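Local coordinates for agarase (Pseudoalteromonas fuliginea, PDB 6XJ9), which probably hydrolyses the glycosidic linkages of agarose as a family 50 glycoside hydrolase of a marine bacterium, at residues 355-360 and 386-391; 314-319 and 392-397; 220-225 and 721-726. One frame throughout, in Å; residues are numbered along the deposited sequence.

Interaction 1. Residues 355-360 and 386-391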
# COMPACT_ATOMS: atom_id res chain seq x y z
N VAL A 355 -18.41 5.89 39.31
CA VAL A 355 -18.25 6.61 38.06
C VAL A 355 -17.85 8.05 38.37
O VAL A 355 -18.62 8.81 38.96
CB VAL A 355 -19.52 6.53 37.18
CG1 VAL A 355 -19.26 7.11 35.80
CG2 VAL A 355 -20.06 5.11 37.07
N ALA A 356 -16.62 8.42 37.97
CA ALA A 356 -16.15 9.78 38.15
C ALA A 356 -16.39 10.59 36.88
O ALA A 356 -16.62 11.80 36.95
CB ALA A 356 -14.70 9.80 38.56
N SER A 357 -16.34 9.93 35.71
CA SER A 357 -16.68 10.59 34.45
C SER A 357 -17.64 9.73 33.64
O SER A 357 -17.25 8.69 33.10
CB SER A 357 -15.46 10.92 33.64
OG SER A 357 -15.85 11.34 32.34
N GLN A 358 -18.89 10.21 33.54
CA GLN A 358 -19.92 9.55 32.76
C GLN A 358 -19.51 9.51 31.29
O GLN A 358 -19.75 8.52 30.60
CB GLN A 358 -21.28 10.23 32.94
CG GLN A 358 -22.05 9.75 34.16
CD GLN A 358 -22.46 8.30 34.07
OE1 GLN A 358 -22.53 7.71 32.99
NE2 GLN A 358 -22.72 7.70 35.22
N VAL A 359 -18.87 10.60 30.83
CA VAL A 359 -18.46 10.73 29.44
C VAL A 359 -17.43 9.64 29.12
O VAL A 359 -17.53 9.00 28.08
CB VAL A 359 -17.95 12.14 29.10
CG1 VAL A 359 -17.29 12.21 27.73
CG2 VAL A 359 -19.07 13.16 29.17
N ARG A 360 -16.47 9.42 30.03
CA ARG A 360 -15.47 8.38 29.83
C ARG A 360 -16.12 7.00 29.86
O ARG A 360 -15.85 6.17 28.99
CB ARG A 360 -14.32 8.45 30.85
CG ARG A 360 -13.45 9.70 30.75
CD ARG A 360 -12.65 9.83 29.46
NE ARG A 360 -11.74 8.71 29.24
CZ ARG A 360 -10.89 8.61 28.22
NH1 ARG A 360 -10.77 9.59 27.33
NH2 ARG A 360 -10.12 7.54 28.12
N SER A 386 -5.36 17.10 30.67
CA SER A 386 -6.04 17.36 29.41
C SER A 386 -7.26 16.46 29.25
O SER A 386 -7.58 16.04 28.14
CB SER A 386 -5.11 17.26 28.24
OG SER A 386 -3.99 18.11 28.44
N GLY A 387 -7.95 16.20 30.36
CA GLY A 387 -9.16 15.40 30.35
C GLY A 387 -10.07 15.74 31.52
O GLY A 387 -9.73 16.59 32.35
N PRO A 388 -11.26 15.10 31.63
CA PRO A 388 -12.14 15.29 32.78
C PRO A 388 -11.65 14.75 34.13
O PRO A 388 -12.24 15.08 35.16
CB PRO A 388 -13.44 14.59 32.34
CG PRO A 388 -12.99 13.56 31.33
CD PRO A 388 -11.83 14.21 30.61
N LEU A 389 -10.57 13.95 34.14
CA LEU A 389 -10.11 13.33 35.37
C LEU A 389 -8.67 13.72 35.68
O LEU A 389 -7.85 13.82 34.77
CB LEU A 389 -10.24 11.81 35.25
CG LEU A 389 -11.64 11.29 34.95
CD1 LEU A 389 -11.60 9.81 34.63
CD2 LEU A 389 -12.58 11.56 36.13
N GLU A 390 -8.36 13.89 36.97
CA GLU A 390 -7.00 14.18 37.39
C GLU A 390 -6.29 12.89 37.79
O GLU A 390 -5.07 12.85 37.96
CB GLU A 390 -6.99 15.22 38.52
CG GLU A 390 -7.68 16.52 38.13
CD GLU A 390 -7.53 17.64 39.14
OE1 GLU A 390 -7.93 17.44 40.31
OE2 GLU A 390 -7.01 18.70 38.77
N HIS A 391 -7.08 11.82 37.92
CA HIS A 391 -6.63 10.49 38.28
C HIS A 391 -7.79 9.53 38.06
O HIS A 391 -8.95 9.94 37.99
CB HIS A 391 -6.16 10.47 39.75
CG HIS A 391 -6.99 11.30 40.67
ND1 HIS A 391 -8.28 10.96 41.02
CD2 HIS A 391 -6.72 12.46 41.31
CE1 HIS A 391 -8.77 11.88 41.83
NE2 HIS A 391 -7.83 12.81 42.02
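Ser357 OG, with Pro388 CG resting against it at 3.8 Å, accepts the backbone N-H of Arg360 at 3.1 Å from its N, nearly straight at 163°. This is an N-cap: the hydroxyl takes up a first-turn N-H of helix 358-361, which has no helical carbonyl before it to bind. With OG opposite the serine's own N (chi1 170°), the hydroxyl reaches forward over the helix start while CB faces Leu389. Leu389 comes in between the cap and the preceding residue: its CD2 branch lies 3.7 Å from Ala356 CB and 3.9 Å from Ser357 CB. Its CD1 branch lies against the same Ser357 CB at 4.1 Å, with Arg360 CG a looser neighbour. The proline ring crosses the Arg360 side chain at about a right angle, with Pro388 CG 3.9 Å from Arg360 CG and CD a little farther off. An alanine in place of Ser357 would take away OG, and the N-H of Arg360 would probably be left without its capping acceptor and the proline ring with Arg360 CG as its remaining close neighbour. Beyond the proline, the Arg360 chain bends at chi2 and chi3 and carries the guanidinium off to three backbone carbonyls: Leu316 O takes NH2, and both Thr723 O and Ser155 O take NH1. No hydrogen bond joins the two segments; they meet through carbon, apart from the hydroxyl against the ring. The arrangement is that of a serine N-cap with an apolar cover, set where short strand 354-355 passes into helix 358-361 and packed by the loop that links strands 378-381 and 392-395 of the same four-stranded sheet.

Interaction 2. Residues 314-319 and 392-397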
# COMPACT_ATOMS: atom_id res chain seq x y z
N THR A 314 -2.50 2.35 28.20
CA THR A 314 -3.66 2.37 29.09
C THR A 314 -4.52 3.62 28.85
O THR A 314 -4.01 4.67 28.49
CB THR A 314 -3.29 2.28 30.57
OG1 THR A 314 -2.92 3.57 31.06
CG2 THR A 314 -2.20 1.27 30.87
N THR A 315 -5.83 3.49 29.08
CA THR A 315 -6.76 4.59 28.89
C THR A 315 -7.66 4.71 30.11
O THR A 315 -7.99 3.72 30.76
CB THR A 315 -7.52 4.44 27.56
OG1 THR A 315 -8.15 5.68 27.24
CG2 THR A 315 -8.52 3.31 27.56
N LEU A 316 -8.07 5.94 30.42
CA LEU A 316 -8.98 6.19 31.53
C LEU A 316 -10.38 5.67 31.20
O LEU A 316 -10.92 5.97 30.14
CB LEU A 316 -8.97 7.69 31.84
CG LEU A 316 -7.66 8.20 32.45
CD1 LEU A 316 -7.55 9.71 32.31
CD2 LEU A 316 -7.53 7.77 33.90
N THR A 317 -10.94 4.89 32.13
CA THR A 317 -12.21 4.19 31.95
C THR A 317 -13.37 5.06 32.43
O THR A 317 -14.52 4.80 32.08
CB THR A 317 -12.26 2.91 32.79
OG1 THR A 317 -12.11 3.29 34.16
CG2 THR A 317 -11.19 1.91 32.41
N GLY A 318 -13.06 6.07 33.25
CA GLY A 318 -14.09 6.91 33.83
C GLY A 318 -14.45 6.50 35.26
O GLY A 318 -15.24 7.16 35.94
N TYR A 319 -13.88 5.38 35.72
CA TYR A 319 -14.10 4.92 37.07
C TYR A 319 -13.01 5.50 37.98
O TYR A 319 -11.93 5.86 37.51
CB TYR A 319 -14.19 3.39 37.11
CG TYR A 319 -15.41 2.82 36.44
CD1 TYR A 319 -15.45 2.63 35.07
CD2 TYR A 319 -16.54 2.48 37.17
CE1 TYR A 319 -16.57 2.10 34.44
CE2 TYR A 319 -17.66 1.94 36.56
CZ TYR A 319 -17.68 1.75 35.18
OH TYR A 319 -18.78 1.24 34.57
N GLY A 392 -7.47 8.24 37.96
CA GLY A 392 -8.54 7.26 37.85
C GLY A 392 -8.06 5.92 37.32
O GLY A 392 -6.89 5.75 36.96
N GLU A 393 -9.01 4.99 37.29
CA GLU A 393 -8.85 3.65 36.76
C GLU A 393 -8.47 3.73 35.29
O GLU A 393 -8.94 4.60 34.55
CB GLU A 393 -10.19 2.94 36.94
CG GLU A 393 -10.24 1.57 36.30
CD GLU A 393 -11.59 0.92 36.52
OE1 GLU A 393 -11.80 0.36 37.61
OE2 GLU A 393 -12.44 1.02 35.61
N THR A 394 -7.60 2.80 34.87
CA THR A 394 -7.28 2.68 33.46
C THR A 394 -7.59 1.25 33.03
O THR A 394 -7.72 0.37 33.88
CB THR A 394 -5.82 3.07 33.20
OG1 THR A 394 -5.03 2.04 33.79
CG2 THR A 394 -5.44 4.41 33.80
N TYR A 395 -7.73 1.04 31.73
CA TYR A 395 -7.74 -0.30 31.17
C TYR A 395 -6.78 -0.35 29.99
O TYR A 395 -6.60 0.67 29.33
CB TYR A 395 -9.15 -0.74 30.76
CG TYR A 395 -9.25 -2.23 30.53
CD1 TYR A 395 -9.06 -3.13 31.57
CD2 TYR A 395 -9.49 -2.73 29.27
CE1 TYR A 395 -9.12 -4.50 31.36
CE2 TYR A 395 -9.58 -4.09 29.04
CZ TYR A 395 -9.39 -4.98 30.09
OH TYR A 395 -9.47 -6.31 29.83
N SER A 396 -6.16 -1.51 29.76
CA SER A 396 -5.29 -1.72 28.61
C SER A 396 -5.88 -2.76 27.65
O SER A 396 -5.76 -3.96 27.87
CB SER A 396 -3.91 -2.11 29.04
OG SER A 396 -3.08 -2.29 27.90
N PHE A 397 -6.48 -2.29 26.55
CA PHE A 397 -7.05 -3.21 25.57
C PHE A 397 -5.94 -3.96 24.84
O PHE A 397 -6.13 -5.11 24.44
CB PHE A 397 -8.03 -2.50 24.63
CG PHE A 397 -9.32 -2.03 25.28
CD1 PHE A 397 -10.39 -2.90 25.44
CD2 PHE A 397 -9.45 -0.72 25.71
CE1 PHE A 397 -11.56 -2.46 26.04
CE2 PHE A 397 -10.63 -0.28 26.30
CZ PHE A 397 -11.68 -1.15 26.46
O HOH W 1 -10.91 6.55 34.90
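Glu393 and Tyr319 run side by side and point the same way, carboxylate and ring planes 30° apart, with OE2 3.3 Å from Tyr319 CB. Thr317 comes across the glutamate at about a right angle and gives its hydroxyl proton to the carboxylate, OG1 to OE2 2.7 Å, on the anti side of OE2 and 29° out of the carboxylate plane. The same OG1 accepts the N-H of Tyr319, 3.2 Å from its N, closing an ST turn. CG of Glu393 stands opposite its backbone N (chi1 174°) and the chain runs straight on, delivering OE1 to Tyr370 OH and to a salt bridge with Arg353, which also makes a cation-pi contact with Tyr319. Thr317 CG2 lies between the carboxylate and Tyr395, 3.5 Å from Glu393 OE2 and 3.7 Å from Tyr395 CB. Further along, Tyr395 CD2 sits over the centre of the Phe397 ring, 3.7 Å above its plane. Thr315 and Tyr395 form a hydrogen-bonded antiparallel pair, both N-to-O distances 2.9 Å. Past Leu316 the first strand detours through Gly318, yet Glu393 O still accepts from Thr317 N and Glu393 N bonds Tyr319 O at 3.1 Å; water 1 accepts from Gly318 N and donates to Tyr319 O and Glu393 O. The whole is an antiparallel pair of the inner strands of a four-stranded sheet, 315-320 being broken by the ST turn at Thr317-Tyr319.

Interaction 3. Residues 220-225 and 721-726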
# COMPACT_ATOMS: atom_id res chain seq x y z
N THR A 220 -20.39 7.98 22.14
CA THR A 220 -21.09 6.84 22.74
C THR A 220 -20.66 5.57 22.02
O THR A 220 -20.83 5.46 20.80
CB THR A 220 -22.61 7.03 22.69
OG1 THR A 220 -22.88 8.19 23.47
CG2 THR A 220 -23.37 5.85 23.26
N LYS A 221 -20.07 4.66 22.79
CA LYS A 221 -19.73 3.31 22.36
C LYS A 221 -18.88 3.35 21.09
O LYS A 221 -19.18 2.66 20.11
CB LYS A 221 -21.00 2.46 22.27
CG LYS A 221 -21.73 2.30 23.60
CD LYS A 221 -22.53 1.03 23.72
CE LYS A 221 -23.90 1.13 23.08
NZ LYS A 221 -24.57 -0.19 23.05
N ILE A 222 -17.79 4.13 21.15
CA ILE A 222 -16.88 4.31 20.03
C ILE A 222 -15.77 3.25 20.07
O ILE A 222 -15.05 3.09 19.09
CB ILE A 222 -16.34 5.75 19.98
CG1 ILE A 222 -15.63 6.15 21.28
CG2 ILE A 222 -17.46 6.71 19.63
CD1 ILE A 222 -14.88 7.48 21.20
N VAL A 223 -15.66 2.54 21.19
CA VAL A 223 -14.65 1.49 21.38
C VAL A 223 -15.34 0.13 21.48
O VAL A 223 -16.34 0.00 22.19
CB VAL A 223 -13.80 1.78 22.63
CG1 VAL A 223 -12.58 0.88 22.71
CG2 VAL A 223 -13.38 3.24 22.71
N ASP A 224 -14.81 -0.89 20.78
CA ASP A 224 -15.32 -2.25 20.89
C ASP A 224 -14.52 -3.01 21.95
O ASP A 224 -13.71 -2.41 22.66
CB ASP A 224 -15.40 -2.98 19.54
CG ASP A 224 -14.04 -3.39 18.97
OD1 ASP A 224 -13.06 -3.40 19.73
OD2 ASP A 224 -13.98 -3.68 17.77
N GLU A 225 -14.75 -4.33 22.05
CA GLU A 225 -14.18 -5.11 23.14
C GLU A 225 -12.69 -5.35 22.91
O GLU A 225 -12.00 -5.81 23.82
CB GLU A 225 -14.93 -6.43 23.34
CG GLU A 225 -14.66 -7.47 22.26
CD GLU A 225 -15.62 -7.43 21.09
OE1 GLU A 225 -16.14 -6.33 20.78
OE2 GLU A 225 -15.87 -8.51 20.49
N PRO A 721 -4.02 4.29 22.63
CA PRO A 721 -5.44 3.98 22.77
C PRO A 721 -6.28 4.95 21.96
O PRO A 721 -5.95 6.14 21.85
CB PRO A 721 -5.71 4.15 24.27
CG PRO A 721 -4.36 3.80 24.89
CD PRO A 721 -3.33 4.37 23.93
N ILE A 722 -7.37 4.44 21.38
CA ILE A 722 -8.24 5.26 20.56
C ILE A 722 -8.88 6.36 21.42
O ILE A 722 -9.20 7.42 20.89
CB ILE A 722 -9.28 4.40 19.81
CG1 ILE A 722 -10.14 5.22 18.84
CG2 ILE A 722 -10.12 3.58 20.77
CD1 ILE A 722 -11.04 4.39 17.95
N THR A 723 -9.02 6.11 22.73
CA THR A 723 -9.65 7.05 23.64
C THR A 723 -8.62 7.81 24.47
O THR A 723 -8.94 8.41 25.50
CB THR A 723 -10.65 6.31 24.54
OG1 THR A 723 -9.90 5.21 25.04
CG2 THR A 723 -11.86 5.83 23.77
N GLY A 724 -7.36 7.79 24.01
CA GLY A 724 -6.32 8.59 24.63
C GLY A 724 -5.48 7.76 25.60
O GLY A 724 -6.02 7.00 26.40
N ARG A 725 -4.16 7.89 25.50
CA ARG A 725 -3.31 7.41 26.58
C ARG A 725 -3.68 8.16 27.86
O ARG A 725 -4.00 9.35 27.79
CB ARG A 725 -1.83 7.49 26.19
CG ARG A 725 -1.26 8.89 26.25
CD ARG A 725 0.20 8.90 25.86
NE ARG A 725 0.80 10.20 26.07
CZ ARG A 725 2.05 10.49 25.73
NH1 ARG A 725 2.82 9.57 25.16
NH2 ARG A 725 2.53 11.70 25.95
N ALA A 726 -3.65 7.45 28.99
CA ALA A 726 -4.09 7.92 30.30
C ALA A 726 -3.46 9.25 30.70
O ALA A 726 -4.14 10.11 31.27
CB ALA A 726 -3.81 6.85 31.34
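Neither segment brings an aromatic ring or other flat side-chain group to the place where Val223 meets Ile722, although Phe679 touches Ile722 from outside; branched aliphatic chains do the touching. Val223 and Ile722 slide past each other in opposite directions, their CG2 methyls 3.8 Å apart, with Val223 CG1 a little farther from the same isoleucine methyl. Because Ile722 CG1 is turned opposite its backbone N (chi1 -175°), CG2 is the branch left facing the valine. Thr723 meets Val223 methyl to methyl, but the modelled spacing there is too short to be trusted. Ile222 adds its CD1, 4.3 Å from Thr723 CG2. Ile722 and Thr723 are the central residues of a type I turn, closed by Gly724 N to Pro721 O at 3.1 Å. Loop 220-225 follows strand 199-210, the last of the beta-rich N-terminal part with its carbohydrate-binding-module-like sequence, and here meets the loop after strand 709-714, joining that part to the rest of the enzyme. Polar groups bond elsewhere: Thr723 OG1 with Thr315 OG1, and the Val223 backbone with Leu363 and Glu365. The join is therefore a small, rather loose apolar contact of buried methyls, while hydrogen bonds to third parties probably position each loop.

The three contacts are nested along the chain, interaction 1 inside the loop closed by interaction 2 and that inside the loop closed by interaction 3. Interactions 1 and 2, centres about 10 Å apart, are joined by Arg360 of interaction 1, whose NH2 lies 2.7 Å from Leu316 O, and by Ala356 N and Gly318 O at 2.8 Å. Arg360 NH1 continues to Thr723 O, also 2.8 Å, tying in interaction 3, whose centre is about 13 Å from that of interaction 1. Interactions 2 and 3, about 9 Å apart, join through Thr315 OG1 and Gly724 O, 2.6 Å. The helix start, the sheet and the 721-726 loop thus meet pairwise, linked by Arg360 and Thr315.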